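Long-range contacts in 2,3-dihydroxybenzoate-AMP ligase (Bacillus subtilis, PDB 1MDB), which belongs to the AMP-binding (ANL) enzyme family and holds adenosine monophosphate and 2,3-dihydroxy-benzoic acid in its ligand pockets: residues Ala60-Ala65 and Thr171-Leu176; Leu140-Gln145 and Ala160-Pro165; Ser260-Phe265 and Ser291-Asp296; Met460-Asp465 and Ala524-Ile529. All blocks are in the same frame, centred on the assembly; numbering follows the deposited sequence.

Contact 1: Ala60-Ala65 and Thr171-Leu176; sequences ADRLAA and TEPVKL
The backbone N of Thr171 donates to the carbonyl O of Arg62 at 3.0 Å, the one direct hydrogen bond between helix residues 60-65 and the loop 171-176. A water makes a second link between the backbones: it accepts from Val174 N at 3.1 Å and donates to Asp61 O, which also receives the helical bond from Ala65 N. Further out, the long side chain of Arg62 reaches along the loop. Its bend at chi3 (63°) turns the guanidinium so that the carbonyl O of Thr171 lies over one face, 3.1 Å above the plane. That is probably a favourable place for a partly negative oxygen, although the angle is too poor for a hydrogen bond. At the edge of the same group, Glu172 OE1 lies in plane and forms a long salt bridge to NH1 of Arg62 at 3.7 Å.

The packing centres on Ala65, whose small methyl suits a helix face pressed directly against a loop. Its CB meets Thr171 CG2 at 3.3 Å, tighter than normal van der Waals contact, and Val174 CG2 at 4.0 Å. The ring of Pro173 covers the flank, with CG 4.3 Å from Asp61 CB and the aliphatic part of Arg62 beside it. The carboxylate of Asp61 is instead engaged by Arg32 and Arg97. Within the alpha/beta AMP-binding region, helix 53-70 thus packs Leu63 inward on helix 86-98, while the 171-176 loop covers its outer side.

Contact 2: Leu140-Gln145 and Ala160-Pro165; sequences LARQVQ and AEEFLP
Arg142 is held by both Glu161 and Glu162 in a salt-bridge network. It grips Glu162 side-on: NE donates to OE2 at 2.9 Å and NH2 to OE1 at the same distance. Both carboxylate oxygens use their syn lone pairs, and the two planes are turned 30° apart. NH2 also donates to Glu161 OE1 at 2.6 Å, here on the anti lone pair and with the planes only 11° apart. Water bridges Arg142 NH1 to that same oxygen, and Arg138 takes the other oxygen of Glu161. The paired negative charges of the two acids are probably offset by Arg142 together with Arg138. The side chain of Arg142, extended from CG to NE, is long enough to span from the helix to both.

The acids are neighbours on a type II' beta turn, Ala160 to Phe163, closed by Phe163 N donating to Ala160 O. This turn lies in the connection between the parallel strands 154-157 and 164-165; helix 137-147 is the crossover of the beta-alpha-beta unit linking strand 125-132 to strand 154-157.

Apolar contact is made by Phe163, which fills the gap between turn and helix. Its CE1 lies 4.0 Å from Ala141 CB, a methyl small enough to admit the ring, and CG of Arg142 meets the ring edge 3.9 Å from CZ.

A separate, polar-aromatic contact places Gln145 OE1 at the ring edge, 3.7 Å from Phe163 CE2, with the amide plane nearly perpendicular to the ring; Gln145 NE2 bonds to Leu151 O.

Contact 3: Ser260-Phe265 and Ser291-Asp296; sequences SPDDAF and SSRRDD
Asp262 and Phe265, in the first turn of helix 261-271, meet Arg293 and Asp295 on the link that follows helix 280-292. Ser260 precedes them as the N-cap: its OG accepts from Asp262 N at 3.3 Å, while its carbonyl O takes both Asp263 N and Ala264 N. Proline suits position 261 in the first turn, where the backbone nitrogen has no helical carbonyl to bond to and the missing N-H costs nothing. Pro261 CB lies 3.7 Å above the centre of the Phe265 ring, and its carbonyl O sits over one face of the Arg293 guanidinium, near the rim.

Asp262 forms the salt bridge across the contact, OD1 to Arg293 NH1 at 3.1 Å, with carboxylate and guanidinium planes 79° apart. An acid is at home here, since the helix N terminus probably adds to its stabilisation. In the alpha/beta fold, helix 280-292 connects the adjacent parallel strands 275-278 and 302-306 as a beta-alpha-beta crossover, so the contact ties the end of that helix to the start of the preceding one.

Phe265 directs its CB at the other segment, 3.3 Å from Arg293 NH2 and 3.5 Å from Asp295 CG. Bends at chi2 (-100°) and chi3 (-53°) fold the arginine back against one side of Phe265, bringing NE within 3.6 Å of ring atom CD2; CG of Arg293 lies 3.9 Å from CE2. Trp286 of helix 280-292 meets the Phe265 ring edge-to-face.

Contact 4: Met460-Asp465 and Ala524-Ile529; sequences MVSMPD and ALREAI
Ile529 holds CG1 anti to its own backbone N (chi1 -178°), which places that carbon 3.7 Å from Met463 CB. The first torsion of Met463 tucks CG between the backbone N and the carbonyl carbon, and the end of the chain leads away from the helix; CB therefore does most of the touching, with SD 4.0 Å from Ile529 CG1. The Ile529 CG2 branch rests on Ser462 O. The CB-CG-CD stem of Arg526 crosses over the strand at Val461 and Ser462, and the bend at chi3 (-71°) then turns NE and the guanidinium aside. Its CG is 3.9 Å from Val461 CB and its CD 3.6 Å from Ser462 OG.

Beta-branched Val461 fits the strand and points at the helix, its CG1 meeting Leu525 CB at 3.9 Å. The polar backbone of Ser462 is served by two waters. One accepts from Ser462 N and from Arg526 NH1, which is also salt-bridged to Asp431; the other donates to Ser462 O and, at 2.8 Å, to Arg526 O. Arginine suits this boundary, combining a greasy stem with a charged end. The Arg526 side chain lies about 11 Å from the bound AMP at its nearest.

The strand and helix axes pass 7.9 Å apart at 38°, and Val461, Met463, Leu525 and Ile529 form a buried layer between them. Within the C-terminal alpha/beta part, strand 455-465 is the outermost of a three-stranded sheet. Val461 and Met463 make backbone hydrogen bonds with Cys473 and Arg471 of strand 469-478, and helix 522-534 packs beside this edge strand, Ile529 reaching across to Cys473.

Overall arrangement
From the N terminus, contact 1 opens on helix 53-70 and closes a long loop at residues 171-176. Nested within that loop, contact 2 joins helix 137-147 to the turn before strand 164-165; the two lie on the same side of the chain's centre, their nearest atoms about 7 Å apart. Contact 3 follows in series, linking the helices that precede and follow strand 275-278 in the chain, with its centre about 36 Å from that of contact 2. These three lie in the large AMP-binding region. Contact 4 comes last, tying strand 455-465 to the C-terminal helix 522-534, and lies opposite contact 1, centres about 52 Å apart. None cross along the chain.

Contact 1: Ala60-Ala65 and Thr171-Leu176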
# COMPACT_ATOMS: atom_id res chain seq x y z
N ALA A 60 21.32 12.55 4.70
CA ALA A 60 21.31 11.13 5.02
C ALA A 60 22.65 10.69 5.64
O ALA A 60 22.67 9.89 6.59
CB ALA A 60 21.02 10.32 3.76
N ASP A 61 23.76 11.19 5.09
CA ASP A 61 25.08 10.86 5.61
C ASP A 61 25.20 11.44 7.01
O ASP A 61 25.55 10.74 7.97
CB ASP A 61 26.19 11.46 4.75
CG ASP A 61 26.49 10.64 3.53
OD1 ASP A 61 26.27 9.41 3.57
OD2 ASP A 61 26.97 11.22 2.53
N ARG A 62 24.93 12.73 7.10
CA ARG A 62 25.02 13.43 8.37
C ARG A 62 24.07 12.88 9.43
O ARG A 62 24.37 12.92 10.62
CB ARG A 62 24.77 14.93 8.17
CG ARG A 62 25.87 15.64 7.38
CD ARG A 62 25.58 17.14 7.22
NE ARG A 62 25.54 17.86 8.49
CZ ARG A 62 26.61 18.12 9.25
NH1 ARG A 62 27.81 17.72 8.86
NH2 ARG A 62 26.48 18.79 10.39
N LEU A 63 22.92 12.36 9.01
CA LEU A 63 21.96 11.81 9.97
C LEU A 63 22.40 10.42 10.42
O LEU A 63 22.30 10.07 11.59
CB LEU A 63 20.55 11.75 9.38
CG LEU A 63 19.45 11.20 10.29
CD1 LEU A 63 19.40 12.01 11.59
CD2 LEU A 63 18.09 11.25 9.60
N ALA A 64 22.90 9.63 9.48
CA ALA A 64 23.36 8.29 9.80
C ALA A 64 24.40 8.38 10.92
O ALA A 64 24.40 7.58 11.86
CB ALA A 64 23.97 7.63 8.56
N ALA A 65 25.27 9.38 10.82
CA ALA A 65 26.31 9.57 11.83
C ALA A 65 25.65 9.89 13.17
O ALA A 65 26.09 9.40 14.21
CB ALA A 65 27.26 10.69 11.42
N THR A 171 25.22 15.29 12.16
CA THR A 171 26.57 15.59 12.60
C THR A 171 27.55 15.31 11.47
O THR A 171 27.14 15.03 10.34
CB THR A 171 26.94 14.73 13.83
OG1 THR A 171 28.20 15.15 14.36
CG2 THR A 171 27.04 13.27 13.43
N GLU A 172 28.85 15.38 11.76
CA GLU A 172 29.88 15.13 10.77
C GLU A 172 29.80 13.68 10.28
O GLU A 172 29.73 12.75 11.09
CB GLU A 172 31.26 15.40 11.36
CG GLU A 172 32.34 15.58 10.33
CD GLU A 172 31.97 16.63 9.31
OE1 GLU A 172 31.39 17.66 9.72
OE2 GLU A 172 32.26 16.44 8.11
N PRO A 173 29.82 13.47 8.95
CA PRO A 173 29.75 12.12 8.39
C PRO A 173 30.87 11.23 8.92
O PRO A 173 31.91 11.73 9.37
CB PRO A 173 29.90 12.37 6.89
CG PRO A 173 29.28 13.72 6.72
CD PRO A 173 29.85 14.48 7.88
N VAL A 174 30.66 9.92 8.88
CA VAL A 174 31.66 8.98 9.37
C VAL A 174 31.69 7.73 8.51
O VAL A 174 30.85 7.56 7.63
CB VAL A 174 31.38 8.56 10.82
CG1 VAL A 174 31.44 9.76 11.74
CG2 VAL A 174 30.01 7.89 10.91
N LYS A 175 32.68 6.88 8.76
CA LYS A 175 32.81 5.63 8.02
C LYS A 175 31.74 4.70 8.58
O LYS A 175 31.66 4.50 9.79
CB LYS A 175 34.18 5.01 8.28
CG LYS A 175 35.34 5.99 8.22
CD LYS A 175 36.64 5.32 8.65
CE LYS A 175 37.82 6.28 8.59
NZ LYS A 175 39.09 5.57 8.94
N LEU A 176 30.90 4.15 7.72
CA LEU A 176 29.85 3.25 8.19
C LEU A 176 30.14 1.81 7.81
O LEU A 176 30.84 1.54 6.84
CB LEU A 176 28.49 3.66 7.61
CG LEU A 176 27.87 5.00 8.03
CD1 LEU A 176 28.06 5.21 9.53
CD2 LEU A 176 28.51 6.12 7.25
O HOH W 1 27.85 9.07 8.03

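Contact 2: Leu140-Gln145 and Ala160-Pro165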
# COMPACT_ATOMS: atom_id res chain seq x y z
N LEU A 140 1.38 9.66 22.18
CA LEU A 140 1.37 8.25 21.79
C LEU A 140 2.71 7.67 22.27
O LEU A 140 2.76 6.58 22.84
CB LEU A 140 1.24 8.11 20.27
CG LEU A 140 1.45 6.70 19.68
CD1 LEU A 140 0.53 5.72 20.38
CD2 LEU A 140 1.20 6.71 18.16
N ALA A 141 3.79 8.41 22.07
CA ALA A 141 5.12 7.95 22.51
C ALA A 141 5.08 7.68 24.02
O ALA A 141 5.60 6.67 24.49
CB ALA A 141 6.18 9.01 22.20
N ARG A 142 4.46 8.59 24.77
CA ARG A 142 4.38 8.44 26.21
C ARG A 142 3.63 7.17 26.56
O ARG A 142 4.00 6.46 27.49
CB ARG A 142 3.71 9.65 26.85
CG ARG A 142 4.52 10.93 26.67
CD ARG A 142 3.96 12.10 27.45
NE ARG A 142 4.71 13.30 27.11
CZ ARG A 142 4.35 14.17 26.17
NH1 ARG A 142 3.23 13.99 25.49
NH2 ARG A 142 5.14 15.20 25.89
N GLN A 143 2.57 6.89 25.81
CA GLN A 143 1.79 5.69 26.05
C GLN A 143 2.66 4.47 25.77
O GLN A 143 2.67 3.50 26.53
CB GLN A 143 0.54 5.67 25.17
CG GLN A 143 -0.52 6.64 25.65
CD GLN A 143 -1.70 6.75 24.71
OE1 GLN A 143 -2.83 7.02 25.14
NE2 GLN A 143 -1.46 6.56 23.42
N VAL A 144 3.41 4.52 24.67
CA VAL A 144 4.26 3.39 24.33
C VAL A 144 5.33 3.13 25.40
O VAL A 144 5.46 2.00 25.88
CB VAL A 144 4.91 3.57 22.94
CG1 VAL A 144 5.80 2.38 22.62
CG2 VAL A 144 3.82 3.71 21.88
N GLN A 145 6.08 4.17 25.80
CA GLN A 145 7.12 3.99 26.81
C GLN A 145 6.59 3.41 28.12
O GLN A 145 7.26 2.58 28.75
CB GLN A 145 7.84 5.31 27.14
CG GLN A 145 8.83 5.80 26.10
CD GLN A 145 9.85 6.77 26.69
OE1 GLN A 145 9.54 7.54 27.60
NE2 GLN A 145 11.08 6.73 26.17
N ALA A 160 10.24 18.25 19.97
CA ALA A 160 10.42 17.00 20.70
C ALA A 160 9.98 16.98 22.16
O ALA A 160 9.77 15.91 22.72
CB ALA A 160 11.88 16.57 20.60
N GLU A 161 9.85 18.14 22.78
CA GLU A 161 9.49 18.20 24.19
C GLU A 161 10.57 17.45 24.98
O GLU A 161 11.75 17.74 24.81
CB GLU A 161 8.09 17.62 24.42
CG GLU A 161 7.05 18.69 24.82
CD GLU A 161 5.64 18.45 24.28
OE1 GLU A 161 5.03 17.39 24.57
OE2 GLU A 161 5.14 19.33 23.56
N GLU A 162 10.19 16.50 25.83
CA GLU A 162 11.20 15.77 26.61
C GLU A 162 11.97 14.70 25.84
O GLU A 162 12.89 14.08 26.39
CB GLU A 162 10.57 15.12 27.84
CG GLU A 162 9.79 13.85 27.55
CD GLU A 162 8.31 14.10 27.40
OE1 GLU A 162 7.94 15.09 26.75
OE2 GLU A 162 7.52 13.30 27.93
N PHE A 163 11.60 14.47 24.59
CA PHE A 163 12.26 13.44 23.79
C PHE A 163 13.42 14.00 22.97
O PHE A 163 13.93 15.07 23.28
CB PHE A 163 11.22 12.75 22.90
CG PHE A 163 10.11 12.10 23.68
CD1 PHE A 163 8.80 12.56 23.59
CD2 PHE A 163 10.39 11.02 24.53
CE1 PHE A 163 7.79 11.97 24.35
CE2 PHE A 163 9.39 10.43 25.29
CZ PHE A 163 8.08 10.90 25.19
N LEU A 164 13.86 13.27 21.94
CA LEU A 164 14.99 13.72 21.14
C LEU A 164 14.63 14.39 19.81
O LEU A 164 13.96 13.80 18.97
CB LEU A 164 15.94 12.55 20.86
CG LEU A 164 16.47 11.76 22.06
CD1 LEU A 164 17.23 10.53 21.57
CD2 LEU A 164 17.38 12.65 22.91
N PRO A 165 15.07 15.64 19.62
CA PRO A 165 14.80 16.39 18.39
C PRO A 165 15.56 15.77 17.23
O PRO A 165 16.79 15.68 17.26
CB PRO A 165 15.33 17.79 18.71
CG PRO A 165 15.24 17.87 20.21
CD PRO A 165 15.72 16.51 20.62
O HOH W 2 2.67 16.20 23.88

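Contact 3: Ser260-Phe265 and Ser291-Asp296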
# COMPACT_ATOMS: atom_id res chain seq x y z
N SER A 260 -7.15 14.20 0.60
CA SER A 260 -8.28 15.02 0.14
C SER A 260 -8.05 15.95 -1.06
O SER A 260 -7.00 16.56 -1.20
CB SER A 260 -8.83 15.84 1.30
OG SER A 260 -9.81 16.76 0.87
N PRO A 261 -9.06 16.05 -1.95
CA PRO A 261 -8.96 16.92 -3.12
C PRO A 261 -8.60 18.36 -2.73
O PRO A 261 -7.85 19.03 -3.42
CB PRO A 261 -10.34 16.81 -3.74
CG PRO A 261 -10.69 15.39 -3.48
CD PRO A 261 -10.28 15.23 -2.02
N ASP A 262 -9.16 18.82 -1.61
CA ASP A 262 -8.87 20.17 -1.15
C ASP A 262 -7.38 20.42 -1.06
O ASP A 262 -6.92 21.52 -1.37
CB ASP A 262 -9.52 20.42 0.21
CG ASP A 262 -11.00 20.71 0.10
OD1 ASP A 262 -11.36 21.65 -0.64
OD2 ASP A 262 -11.80 20.02 0.75
N ASP A 263 -6.62 19.41 -0.66
CA ASP A 263 -5.17 19.55 -0.56
C ASP A 263 -4.44 19.16 -1.84
O ASP A 263 -3.54 19.87 -2.27
CB ASP A 263 -4.63 18.70 0.60
CG ASP A 263 -4.91 19.32 1.96
OD1 ASP A 263 -4.84 20.56 2.06
OD2 ASP A 263 -5.20 18.56 2.91
N ALA A 264 -4.85 18.05 -2.44
CA ALA A 264 -4.22 17.52 -3.65
C ALA A 264 -4.43 18.28 -4.96
O ALA A 264 -3.49 18.45 -5.74
CB ALA A 264 -4.63 16.06 -3.84
N PHE A 265 -5.66 18.72 -5.23
CA PHE A 265 -5.94 19.42 -6.48
C PHE A 265 -5.06 20.66 -6.70
O PHE A 265 -4.42 20.77 -7.74
CB PHE A 265 -7.43 19.78 -6.56
CG PHE A 265 -8.31 18.61 -6.93
CD1 PHE A 265 -7.88 17.30 -6.73
CD2 PHE A 265 -9.59 18.81 -7.45
CE1 PHE A 265 -8.69 16.21 -7.04
CE2 PHE A 265 -10.42 17.73 -7.76
CZ PHE A 265 -9.97 16.42 -7.55
N SER A 291 -15.63 17.12 -10.54
CA SER A 291 -16.77 17.64 -11.27
C SER A 291 -17.33 18.91 -10.64
O SER A 291 -18.11 19.63 -11.26
CB SER A 291 -17.86 16.56 -11.36
OG SER A 291 -17.36 15.37 -11.94
N SER A 292 -16.94 19.19 -9.41
CA SER A 292 -17.43 20.39 -8.73
C SER A 292 -16.31 21.41 -8.51
O SER A 292 -16.58 22.59 -8.27
CB SER A 292 -18.04 20.01 -7.38
OG SER A 292 -17.05 19.48 -6.52
N ARG A 293 -15.07 20.96 -8.60
CA ARG A 293 -13.91 21.83 -8.41
C ARG A 293 -13.49 22.45 -9.75
O ARG A 293 -13.72 21.86 -10.81
CB ARG A 293 -12.74 21.04 -7.83
CG ARG A 293 -13.01 20.39 -6.47
CD ARG A 293 -12.42 21.20 -5.33
NE ARG A 293 -11.00 21.47 -5.54
CZ ARG A 293 -10.21 22.11 -4.69
NH1 ARG A 293 -10.70 22.57 -3.54
NH2 ARG A 293 -8.94 22.32 -4.99
N ARG A 294 -12.89 23.63 -9.69
CA ARG A 294 -12.45 24.32 -10.90
C ARG A 294 -10.94 24.24 -11.07
O ARG A 294 -10.35 24.97 -11.87
CB ARG A 294 -12.89 25.79 -10.87
CG ARG A 294 -14.40 25.99 -10.85
CD ARG A 294 -14.82 27.16 -11.74
NE ARG A 294 -16.27 27.22 -11.91
CZ ARG A 294 -16.89 27.99 -12.81
NH1 ARG A 294 -16.19 28.76 -13.62
NH2 ARG A 294 -18.22 27.97 -12.89
N ASP A 295 -10.29 23.35 -10.31
CA ASP A 295 -8.85 23.20 -10.41
C ASP A 295 -8.50 22.63 -11.77
O ASP A 295 -9.31 21.95 -12.39
CB ASP A 295 -8.33 22.27 -9.33
CG ASP A 295 -8.53 22.83 -7.94
OD1 ASP A 295 -9.68 22.81 -7.45
OD2 ASP A 295 -7.53 23.30 -7.35
N ASP A 296 -7.29 22.94 -12.24
CA ASP A 296 -6.81 22.46 -13.53
C ASP A 296 -5.89 21.26 -13.33
O ASP A 296 -4.70 21.42 -13.07
CB ASP A 296 -6.09 23.59 -14.25
CG ASP A 296 -5.29 23.11 -15.43
OD1 ASP A 296 -5.72 22.14 -16.09
OD2 ASP A 296 -4.23 23.71 -15.71

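Contact 4: Met460-Asp465 and Ala524-Ile529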
# COMPACT_ATOMS: atom_id res chain seq x y z
N MET A 460 -20.41 -4.47 0.15
CA MET A 460 -21.30 -5.56 0.54
C MET A 460 -20.57 -6.61 1.35
O MET A 460 -19.54 -7.15 0.92
CB MET A 460 -21.91 -6.19 -0.71
CG MET A 460 -22.76 -7.41 -0.47
SD MET A 460 -23.42 -7.99 -2.05
CE MET A 460 -24.78 -8.99 -1.53
N VAL A 461 -21.12 -6.93 2.52
CA VAL A 461 -20.50 -7.92 3.39
C VAL A 461 -21.49 -8.96 3.90
O VAL A 461 -22.71 -8.80 3.80
CB VAL A 461 -19.81 -7.23 4.61
CG1 VAL A 461 -18.81 -6.19 4.12
CG2 VAL A 461 -20.84 -6.57 5.50
N SER A 462 -20.96 -10.04 4.45
CA SER A 462 -21.80 -11.08 5.00
C SER A 462 -22.29 -10.65 6.38
O SER A 462 -21.69 -9.78 7.02
CB SER A 462 -21.01 -12.37 5.14
OG SER A 462 -20.01 -12.21 6.13
N MET A 463 -23.40 -11.24 6.81
CA MET A 463 -23.96 -11.00 8.13
C MET A 463 -24.52 -12.34 8.58
O MET A 463 -24.98 -13.13 7.75
CB MET A 463 -25.06 -9.93 8.11
CG MET A 463 -26.38 -10.37 7.47
SD MET A 463 -27.63 -9.05 7.56
CE MET A 463 -29.11 -9.90 6.99
N PRO A 464 -24.47 -12.62 9.89
CA PRO A 464 -24.97 -13.87 10.47
C PRO A 464 -26.46 -14.16 10.25
O PRO A 464 -27.28 -13.25 10.21
CB PRO A 464 -24.64 -13.71 11.96
CG PRO A 464 -23.45 -12.77 11.96
CD PRO A 464 -23.86 -11.76 10.92
N ASP A 465 -26.80 -15.44 10.12
CA ASP A 465 -28.19 -15.86 9.96
C ASP A 465 -28.30 -17.29 10.49
O ASP A 465 -27.65 -18.20 9.98
CB ASP A 465 -28.64 -15.80 8.50
CG ASP A 465 -30.15 -15.85 8.36
OD1 ASP A 465 -30.73 -16.97 8.40
OD2 ASP A 465 -30.78 -14.78 8.21
N ALA A 524 -14.39 -4.53 9.52
CA ALA A 524 -15.05 -3.58 10.40
C ALA A 524 -16.54 -3.53 10.08
O ALA A 524 -17.38 -3.44 10.99
CB ALA A 524 -14.44 -2.19 10.25
N LEU A 525 -16.86 -3.58 8.79
CA LEU A 525 -18.25 -3.56 8.35
C LEU A 525 -18.98 -4.82 8.83
O LEU A 525 -20.15 -4.76 9.20
CB LEU A 525 -18.34 -3.44 6.83
CG LEU A 525 -18.02 -2.05 6.28
CD1 LEU A 525 -18.06 -2.06 4.75
CD2 LEU A 525 -19.03 -1.05 6.84
N ARG A 526 -18.29 -5.95 8.81
CA ARG A 526 -18.91 -7.18 9.28
C ARG A 526 -19.24 -7.05 10.77
O ARG A 526 -20.32 -7.43 11.22
CB ARG A 526 -17.98 -8.37 9.04
CG ARG A 526 -18.01 -8.89 7.61
CD ARG A 526 -17.34 -10.25 7.50
NE ARG A 526 -15.89 -10.17 7.67
CZ ARG A 526 -15.04 -9.80 6.72
NH1 ARG A 526 -15.48 -9.45 5.51
NH2 ARG A 526 -13.73 -9.79 6.96
N GLU A 527 -18.31 -6.49 11.54
CA GLU A 527 -18.50 -6.29 12.97
C GLU A 527 -19.67 -5.37 13.24
O GLU A 527 -20.47 -5.62 14.14
CB GLU A 527 -17.24 -5.68 13.59
CG GLU A 527 -16.05 -6.62 13.70
CD GLU A 527 -14.80 -5.94 14.26
OE1 GLU A 527 -14.94 -5.09 15.17
OE2 GLU A 527 -13.68 -6.27 13.80
N ALA A 528 -19.77 -4.31 12.45
CA ALA A 528 -20.84 -3.34 12.62
C ALA A 528 -22.21 -3.93 12.33
O ALA A 528 -23.17 -3.64 13.04
CB ALA A 528 -20.58 -2.12 11.74
N ILE A 529 -22.34 -4.75 11.28
CA ILE A 529 -23.64 -5.34 11.00
C ILE A 529 -23.92 -6.44 12.02
O ILE A 529 -25.05 -6.61 12.48
CB ILE A 529 -23.73 -5.92 9.54
CG1 ILE A 529 -25.14 -6.47 9.28
CG2 ILE A 529 -22.73 -7.04 9.34
CD1 ILE A 529 -26.23 -5.42 9.30
O HOH W 3 -17.99 -10.08 4.02
O HOH W 4 -21.12 -9.75 9.82